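PDB 1O5U: novel Thermotoga maritima enzyme TM1112, which is of unknown function but has a cupin fold and is probably an enzyme whose substrate and reaction remain to be identified. Local coordinates for residues K16-T21 / G75-F80; E57-V62 / V90-R95. One frame throughout, in Å; residues are numbered along the deposited sequence. Where two conformers were deposited one is given.

Interaction 1 of 2, residues K16-T21 / G75-F80; sequences KIEKPT and GDLVTF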
ATOM      1  N   LYS A  16       0.639  -8.426   1.840  1.00 45.39           N
ATOM      2  CA  LYS A  16       0.365  -8.676   3.234  1.00 44.10           C
ATOM      3  C   LYS A  16      -0.275  -7.439   3.751  1.00 42.01           C
ATOM      4  O   LYS A  16       0.218  -6.370   3.483  1.00 40.92           O
ATOM      5  CB  LYS A  16       1.666  -8.953   3.978  1.00 43.98           C
ATOM      6  CG  LYS A  16       2.309 -10.183   3.455  1.00 46.40           C
ATOM      7  CD  LYS A  16       3.699 -10.427   4.003  1.00 46.70           C
ATOM      8  CE  LYS A  16       4.267 -11.733   3.419  1.00 49.62           C
ATOM      9  NZ  LYS A  16       3.426 -12.953   3.747  1.00 51.70           N
ATOM     10  N   ILE A  17      -1.373  -7.587   4.484  1.00 40.08           N
ATOM     11  CA  ILE A  17      -2.175  -6.462   4.956  1.00 39.90           C
ATOM     12  C   ILE A  17      -2.617  -6.693   6.389  1.00 39.10           C
ATOM     13  O   ILE A  17      -3.113  -7.790   6.752  1.00 37.26           O
ATOM     14  CB  ILE A  17      -3.438  -6.308   4.083  1.00 38.70           C
ATOM     15  CG1 ILE A  17      -3.072  -6.186   2.604  1.00 39.95           C
ATOM     16  CG2 ILE A  17      -4.276  -5.107   4.540  1.00 40.03           C
ATOM     17  CD1 ILE A  17      -4.307  -6.243   1.628  1.00 41.53           C
ATOM     18  N   GLU A  18      -2.441  -5.691   7.230  1.00 38.37           N
ATOM     19  CA  GLU A  18      -2.896  -5.785   8.574  1.00 39.08           C
ATOM     20  C   GLU A  18      -3.295  -4.450   9.088  1.00 38.95           C
ATOM     21  O   GLU A  18      -2.885  -3.432   8.555  1.00 39.84           O
ATOM     22  CB  GLU A  18      -1.776  -6.396   9.461  1.00 39.75           C
ATOM     23  CG  GLU A  18      -0.691  -5.451   9.917  1.00 40.16           C
ATOM     24  CD  GLU A  18       0.434  -6.149  10.637  1.00 41.63           C
ATOM     25  OE1 GLU A  18       0.848  -7.241  10.148  1.00 46.39           O
ATOM     26  OE2 GLU A  18       0.860  -5.651  11.706  1.00 43.34           O
ATOM     27  N   LYS A  19      -4.145  -4.455  10.099  1.00 39.19           N
ATOM     28  CA  LYS A  19      -4.421  -3.277  10.890  1.00 38.97           C
ATOM     29  C   LYS A  19      -3.408  -3.299  12.018  1.00 39.06           C
ATOM     30  O   LYS A  19      -3.536  -4.120  12.968  1.00 38.34           O
ATOM     31  CB  LYS A  19      -5.847  -3.326  11.454  1.00 40.76           C
ATOM     32  CG  LYS A  19      -6.905  -3.294  10.378  1.00 44.28           C
ATOM     33  CD  LYS A  19      -6.995  -1.938   9.725  1.00 47.85           C
ATOM     34  CE  LYS A  19      -8.342  -1.762   8.942  1.00 47.99           C
ATOM     35  NZ  LYS A  19      -8.236  -0.631   7.989  1.00 44.91           N
ATOM     36  N   PRO A  20      -2.377  -2.432  11.962  1.00 36.96           N
ATOM     37  CA  PRO A  20      -1.281  -2.557  12.928  1.00 37.20           C
ATOM     38  C   PRO A  20      -1.699  -2.105  14.316  1.00 37.41           C
ATOM     39  O   PRO A  20      -2.582  -1.266  14.451  1.00 38.36           O
ATOM     40  CB  PRO A  20      -0.200  -1.634  12.328  1.00 36.94           C
ATOM     41  CG  PRO A  20      -1.019  -0.557  11.738  1.00 38.07           C
ATOM     42  CD  PRO A  20      -2.140  -1.310  11.030  1.00 37.75           C
ATOM     43  N   THR A  21      -1.079  -2.649  15.355  1.00 37.01           N
ATOM     44  CA  THR A  21      -1.293  -2.119  16.686  1.00 36.65           C
ATOM     45  C   THR A  21      -0.657  -0.747  16.796  1.00 37.02           C
ATOM     46  O   THR A  21       0.259  -0.422  16.050  1.00 36.72           O
ATOM     47  CB  THR A  21      -0.706  -3.039  17.746  1.00 36.74           C
ATOM     48  OG1 THR A  21       0.700  -3.240  17.496  1.00 38.34           O
ATOM     49  CG2 THR A  21      -1.346  -4.398  17.692  1.00 34.40           C
ATOM     50  N   GLY A  75      -6.000   3.080   7.321  1.00 35.92           N
ATOM     51  CA  GLY A  75      -5.585   2.372   8.549  1.00 36.31           C
ATOM     52  C   GLY A  75      -4.858   1.091   8.324  1.00 36.69           C
ATOM     53  O   GLY A  75      -4.328   0.512   9.266  1.00 36.21           O
ATOM     54  N   ASP A  76      -4.752   0.650   7.073  1.00 35.79           N
ATOM     55  CA  ASP A  76      -3.995  -0.553   6.779  1.00 36.27           C
ATOM     56  C   ASP A  76      -2.510  -0.300   6.656  1.00 36.89           C
ATOM     57  O   ASP A  76      -2.103   0.714   6.068  1.00 36.88           O
ATOM     58  CB  ASP A  76      -4.451  -1.153   5.435  1.00 36.08           C
ATOM     59  CG  ASP A  76      -5.812  -1.816   5.494  1.00 39.93           C
ATOM     60  OD1 ASP A  76      -6.364  -2.074   4.391  1.00 42.29           O
ATOM     61  OD2 ASP A  76      -6.346  -2.179   6.579  1.00 39.60           O
ATOM     62  N   LEU A  77      -1.733  -1.284   7.115  1.00 35.84           N
ATOM     63  CA  LEU A  77      -0.296  -1.403   6.900  1.00 35.52           C
ATOM     64  C   LEU A  77      -0.143  -2.525   5.895  1.00 36.90           C
ATOM     65  O   LEU A  77      -0.510  -3.672   6.163  1.00 36.73           O
ATOM     66  CB  LEU A  77       0.396  -1.750   8.164  1.00 36.01           C
ATOM     67  CG  LEU A  77       1.932  -1.743   8.095  1.00 35.03           C
ATOM     68  CD1 LEU A  77       2.497  -0.328   7.897  1.00 35.70           C
ATOM     69  CD2 LEU A  77       2.459  -2.346   9.363  1.00 36.03           C
ATOM     70  N   VAL A  78       0.430  -2.202   4.738  1.00 36.37           N
ATOM     71  CA  VAL A  78       0.504  -3.130   3.602  1.00 37.06           C
ATOM     72  C   VAL A  78       1.944  -3.325   3.166  1.00 37.95           C
ATOM     73  O   VAL A  78       2.703  -2.361   3.125  1.00 37.52           O
ATOM     74  CB  VAL A  78      -0.290  -2.615   2.388  1.00 38.89           C
ATOM     75  CG1 VAL A  78      -0.303  -3.686   1.308  1.00 38.23           C
ATOM     76  CG2 VAL A  78      -1.661  -2.162   2.842  1.00 43.80           C
ATOM     77  N   THR A  79       2.349  -4.581   2.892  1.00 37.37           N
ATOM     78  CA  THR A  79       3.695  -4.855   2.400  1.00 37.36           C
ATOM     79  C   THR A  79       3.618  -5.543   1.057  1.00 36.96           C
ATOM     80  O   THR A  79       3.006  -6.607   0.936  1.00 35.68           O
ATOM     81  CB  THR A  79       4.499  -5.685   3.410  1.00 38.87           C
ATOM     82  OG1 THR A  79       4.572  -4.967   4.651  1.00 42.33           O
ATOM     83  CG2 THR A  79       5.961  -5.857   2.963  1.00 38.97           C
ATOM     84  N   PHE A  80       4.265  -4.922   0.062  1.00 35.93           N
ATOM     85  CA  PHE A  80       4.362  -5.435  -1.292  1.00 36.25           C
ATOM     86  C   PHE A  80       5.777  -6.006  -1.462  1.00 36.65           C
ATOM     87  O   PHE A  80       6.714  -5.310  -1.112  1.00 37.36           O
ATOM     88  CB  PHE A  80       4.179  -4.292  -2.274  1.00 36.13           C
ATOM     89  CG  PHE A  80       2.853  -3.637  -2.191  1.00 36.64           C
ATOM     90  CD1 PHE A  80       2.677  -2.475  -1.450  1.00 37.59           C
ATOM     91  CD2 PHE A  80       1.755  -4.181  -2.830  1.00 36.50           C
ATOM     92  CE1 PHE A  80       1.429  -1.861  -1.392  1.00 37.86           C
ATOM     93  CE2 PHE A  80       0.492  -3.580  -2.736  1.00 36.13           C
ATOM     94  CZ  PHE A  80       0.356  -2.427  -2.004  1.00 36.23           C
TER
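Leu77, Lys16 and Asp76 have the largest areas buried where the N-terminal strand 16-18 joins the edge of a cupin beta-sandwich, running antiparallel to strand 77-80. Leu77 is gripped through its backbone by Glu18: Leu77 N donates to Glu18 O at 2.8 Å, and Glu18 N returns a bond to Leu77 O. Its side chain, with CG anti to the backbone N (chi1 -173°), lies obliquely across Pro20, whose CD comes 3.9 Å from Leu77 CB while Pro20 CB meets Leu77 CD2. Leu25 and Leu28 of helix 22-28 extend this apolar patch, touching Pro20 and Leu77 respectively. At the other end of the ladder Lys16 pairs with Thr79 through two more backbone bonds; its side chain, extended as far as CE and bent at the last torsion, leads away from strand 77-80. Between these two hydrogen-bonded pairs, Ile17 and Val78 form a non-hydrogen-bonded pair on the other face, side by side with Ile17 CG1 3.9 Å from Val78 CG1; Ile72 touches both. Just before strand 77-80, Asp76 brings the end of its side chain toward the N-terminal segment. Its OD1 accepts from Glu73 N, which helps fix the carboxylate, and Ile17 CG2 packs against that oxygen. Lys19, bent at chi2 (-71°), curls back to form a salt bridge from above the carboxylate plane, with NZ 2.8 Å from Asp76 OD2.

Interaction 2 of 2, residues E57-V62 / V90-R95; sequences EGKVEV and VLEPVR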
ATOM      1  N   GLU A  57      -5.498   7.739   4.027  1.00 37.14           N
ATOM      2  CA  GLU A  57      -6.800   7.944   3.439  1.00 37.94           C
ATOM      3  C   GLU A  57      -6.907   7.124   2.177  1.00 37.02           C
ATOM      4  O   GLU A  57      -5.916   6.888   1.510  1.00 36.37           O
ATOM      5  CB  GLU A  57      -7.013   9.408   3.042  1.00 39.28           C
ATOM      6  CG  GLU A  57      -6.896  10.428   4.157  1.00 42.07           C
ATOM      7  CD  GLU A  57      -8.025  10.331   5.202  1.00 47.88           C
ATOM      8  OE1 GLU A  57      -9.101   9.744   4.947  1.00 50.70           O
ATOM      9  OE2 GLU A  57      -7.816  10.868   6.315  1.00 51.35           O
ATOM     10  N   GLY A  58      -8.129   6.729   1.845  1.00 37.51           N
ATOM     11  CA  GLY A  58      -8.394   6.157   0.536  1.00 38.08           C
ATOM     12  C   GLY A  58      -8.762   4.702   0.523  1.00 36.90           C
ATOM     13  O   GLY A  58      -8.963   4.094   1.580  1.00 37.53           O
ATOM     14  N   LYS A  59      -8.903   4.190  -0.673  1.00 37.43           N
ATOM     15  CA  LYS A  59      -9.373   2.808  -0.899  1.00 36.91           C
ATOM     16  C   LYS A  59      -8.884   2.419  -2.264  1.00 37.97           C
ATOM     17  O   LYS A  59      -9.126   3.138  -3.254  1.00 36.37           O
ATOM     18  CB  LYS A  59     -10.877   2.693  -0.860  1.00 38.39           C
ATOM     19  CG  LYS A  59     -11.388   1.244  -1.111  1.00 37.86           C
ATOM     20  CD  LYS A  59     -12.859   1.139  -1.082  1.00 38.80           C
ATOM     21  CE  LYS A  59     -13.274  -0.294  -1.152  1.00 41.86           C
ATOM     22  NZ  LYS A  59     -14.814  -0.441  -1.125  1.00 40.80           N
ATOM     23  N   VAL A  60      -8.232   1.260  -2.341  1.00 37.55           N
ATOM     24  CA  VAL A  60      -7.655   0.757  -3.566  1.00 38.20           C
ATOM     25  C   VAL A  60      -7.947  -0.720  -3.693  1.00 38.46           C
ATOM     26  O   VAL A  60      -7.881  -1.424  -2.689  1.00 39.15           O
ATOM     27  CB  VAL A  60      -6.126   0.909  -3.574  1.00 39.81           C
ATOM     28  CG1 VAL A  60      -5.544   0.544  -4.925  1.00 41.61           C
ATOM     29  CG2 VAL A  60      -5.741   2.333  -3.222  1.00 40.57           C
ATOM     30  N   GLU A  61      -8.307  -1.158  -4.898  1.00 37.73           N
ATOM     31  CA  GLU A  61      -8.427  -2.592  -5.240  1.00 38.90           C
ATOM     32  C   GLU A  61      -7.108  -2.954  -5.978  1.00 38.61           C
ATOM     33  O   GLU A  61      -6.829  -2.349  -7.006  1.00 37.45           O
ATOM     34  CB  GLU A  61      -9.608  -2.858  -6.174  1.00 40.13           C
ATOM     35  CG  GLU A  61     -11.000  -2.786  -5.509  1.00 43.23           C
ATOM     36  CD  GLU A  61     -12.199  -2.792  -6.480  1.00 44.30           C
ATOM     37  OE1 GLU A  61     -12.038  -2.533  -7.711  1.00 47.06           O
ATOM     38  OE2 GLU A  61     -13.371  -2.988  -5.994  1.00 46.90           O
ATOM     39  N   VAL A  62      -6.339  -3.908  -5.465  1.00 37.23           N
ATOM     40  CA  VAL A  62      -5.100  -4.340  -6.164  1.00 38.44           C
ATOM     41  C   VAL A  62      -5.351  -5.752  -6.746  1.00 38.46           C
ATOM     42  O   VAL A  62      -5.888  -6.594  -6.076  1.00 37.48           O
ATOM     43  CB  VAL A  62      -3.913  -4.295  -5.215  1.00 39.01           C
ATOM     44  CG1 VAL A  62      -2.679  -4.829  -5.839  1.00 40.63           C
ATOM     45  CG2 VAL A  62      -3.688  -2.891  -4.686  1.00 40.47           C
ATOM     46  N   VAL A  90      -7.605   2.805  -7.919  1.00 36.65           N
ATOM     47  CA  VAL A  90      -7.792   3.715  -6.808  1.00 36.49           C
ATOM     48  C   VAL A  90      -9.273   4.155  -6.841  1.00 36.03           C
ATOM     49  O   VAL A  90      -9.720   4.822  -7.757  1.00 37.66           O
ATOM     50  CB  VAL A  90      -6.898   4.946  -6.920  1.00 35.83           C
ATOM     51  CG1 VAL A  90      -7.259   5.949  -5.814  1.00 37.28           C
ATOM     52  CG2 VAL A  90      -5.387   4.596  -6.901  1.00 38.00           C
ATOM     53  N   LEU A  91     -10.051   3.710  -5.868  1.00 35.94           N
ATOM     54  CA  LEU A  91     -11.484   3.968  -5.844  1.00 36.71           C
ATOM     55  C   LEU A  91     -11.820   5.236  -5.062  1.00 36.71           C
ATOM     56  O   LEU A  91     -12.784   5.954  -5.400  1.00 37.68           O
ATOM     57  CB  LEU A  91     -12.183   2.780  -5.183  1.00 36.64           C
ATOM     58  CG  LEU A  91     -12.076   1.443  -5.921  1.00 38.82           C
ATOM     59  CD1 LEU A  91     -12.655   0.360  -5.056  1.00 42.90           C
ATOM     60  CD2 LEU A  91     -12.747   1.474  -7.273  1.00 39.60           C
ATOM     61  N   GLU A  92     -11.075   5.462  -3.988  1.00 37.15           N
ATOM     62  CA  GLU A  92     -11.130   6.727  -3.240  1.00 37.87           C
ATOM     63  C   GLU A  92      -9.734   7.287  -3.173  1.00 37.43           C
ATOM     64  O   GLU A  92      -8.790   6.546  -2.878  1.00 36.59           O
ATOM     65  CB  GLU A  92     -11.695   6.484  -1.848  1.00 38.58           C
ATOM     66  CG  GLU A  92     -13.108   5.908  -1.890  1.00 41.24           C
ATOM     67  CD  GLU A  92     -13.596   5.464  -0.537  1.00 42.52           C
ATOM     68  OE1 GLU A  92     -12.924   5.740   0.480  1.00 48.78           O
ATOM     69  OE2 GLU A  92     -14.662   4.811  -0.523  1.00 46.60           O
ATOM     70  N   PRO A  93      -9.553   8.592  -3.394  1.00 37.74           N
ATOM     71  CA  PRO A  93      -8.202   9.168  -3.415  1.00 37.72           C
ATOM     72  C   PRO A  93      -7.336   8.735  -2.251  1.00 38.03           C
ATOM     73  O   PRO A  93      -7.753   8.816  -1.078  1.00 37.70           O
ATOM     74  CB  PRO A  93      -8.466  10.675  -3.383  1.00 38.99           C
ATOM     75  CG  PRO A  93      -9.775  10.804  -3.967  1.00 38.41           C
ATOM     76  CD  PRO A  93     -10.584   9.609  -3.668  1.00 38.01           C
ATOM     77  N   VAL A  94      -6.113   8.327  -2.574  1.00 37.40           N
ATOM     78  CA  VAL A  94      -5.211   7.677  -1.601  1.00 37.55           C
ATOM     79  C   VAL A  94      -4.174   8.639  -1.124  1.00 38.31           C
ATOM     80  O   VAL A  94      -3.705   9.463  -1.909  1.00 37.95           O
ATOM     81  CB  VAL A  94      -4.678   6.296  -2.043  0.65 39.44           C
ATOM     82  CG1 VAL A  94      -5.812   5.393  -2.280  0.65 42.21           C
ATOM     83  CG2 VAL A  94      -3.839   6.338  -3.256  0.65 40.89           C
ATOM     84  N   ARG A  95      -3.873   8.582   0.180  1.00 37.56           N
ATOM     85  CA  ARG A  95      -2.714   9.240   0.805  1.00 37.87           C
ATOM     86  C   ARG A  95      -2.040   8.218   1.681  1.00 37.67           C
ATOM     87  O   ARG A  95      -2.682   7.552   2.482  1.00 37.05           O
ATOM     88  CB  ARG A  95      -3.094  10.461   1.625  1.00 37.22           C
ATOM     89  CG  ARG A  95      -1.947  11.136   2.261  1.00 38.81           C
ATOM     90  CD  ARG A  95      -2.306  12.442   2.961  1.00 40.76           C
ATOM     91  NE  ARG A  95      -2.955  13.366   2.056  1.00 40.02           N
ATOM     92  CZ  ARG A  95      -4.015  14.089   2.332  1.00 43.91           C
ATOM     93  NH1 ARG A  95      -4.515  14.862   1.390  1.00 42.34           N
ATOM     94  NH2 ARG A  95      -4.590  14.056   3.524  1.00 45.64           N
TER
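A classic beta bulge sits at the corner where the chain passes from one sheet of the cupin sandwich to the other: Leu91 and Glu92 together face Lys59. Both amides converge on Lys59 O, Leu91 N at 2.8 Å with a bent N-H...O angle of 146° and Glu92 N at 3.1 Å, in the carbonyl plane on a lone pair. Lys59 N closes this part of the ladder by donating to Glu92 O.

Further on, the strands meet again in the hydrogen-bonded pair Glu57 and Arg95, where Glu57 N donates to Arg95 O and Arg95 N to Glu57 O. Gly58 lies between the two pairs, its backbone at a positive phi (112°) and its CA 3.2 Å from Pro93 O.

On the side of the sheet that carries Lys59 and Glu92, the fully extended Lys59 chain passes obliquely over two neighbours. Its CB rests 3.9 Å from Glu92 CD and its CE 4.0 Å from Leu91 CD1, while NZ stays too far from the Glu92 carboxylate for a salt bridge. Leu91 CD1 also presses on the Glu61 carboxylate, 3.5 Å from its CD. The Arg95 guanidinium reaches Glu37, with which NH1 forms a salt bridge.

On the buried face, Val60 meets valines of the second segment, with Trp88 and Ile72 also against it. Its contact with Val94 is doubtful in detail, because Val94 was modelled in two conformers and the one given here brings its CG1 unusually close to Val60 CG2. The packing rests more securely on Val90, whose CG2 stands 4.3 Å from Val60 CG2.

In the fold
The two contacts lie 14 Å apart between centres, with nearest atoms about 5 Å apart and no direct touch. Their segments alternate along the chain, 16-21, 57-62, 75-80, then 90-95, so the two pairings interleave and neither is complete before the other has begun. Both reach the five-stranded sheet: interaction 1 adds its outermost strand 16-18 to strand 77-80, and interaction 2 brings in strand 93-100, separated from 77-80 by strand 51-55. Interaction 2 also involves strand 58-64 of the four-stranded sheet, and thus ties the two sheets together at a corner. Ile72 of strand 69-73 packs against side chains of both contacts, linking them through the sandwich interior.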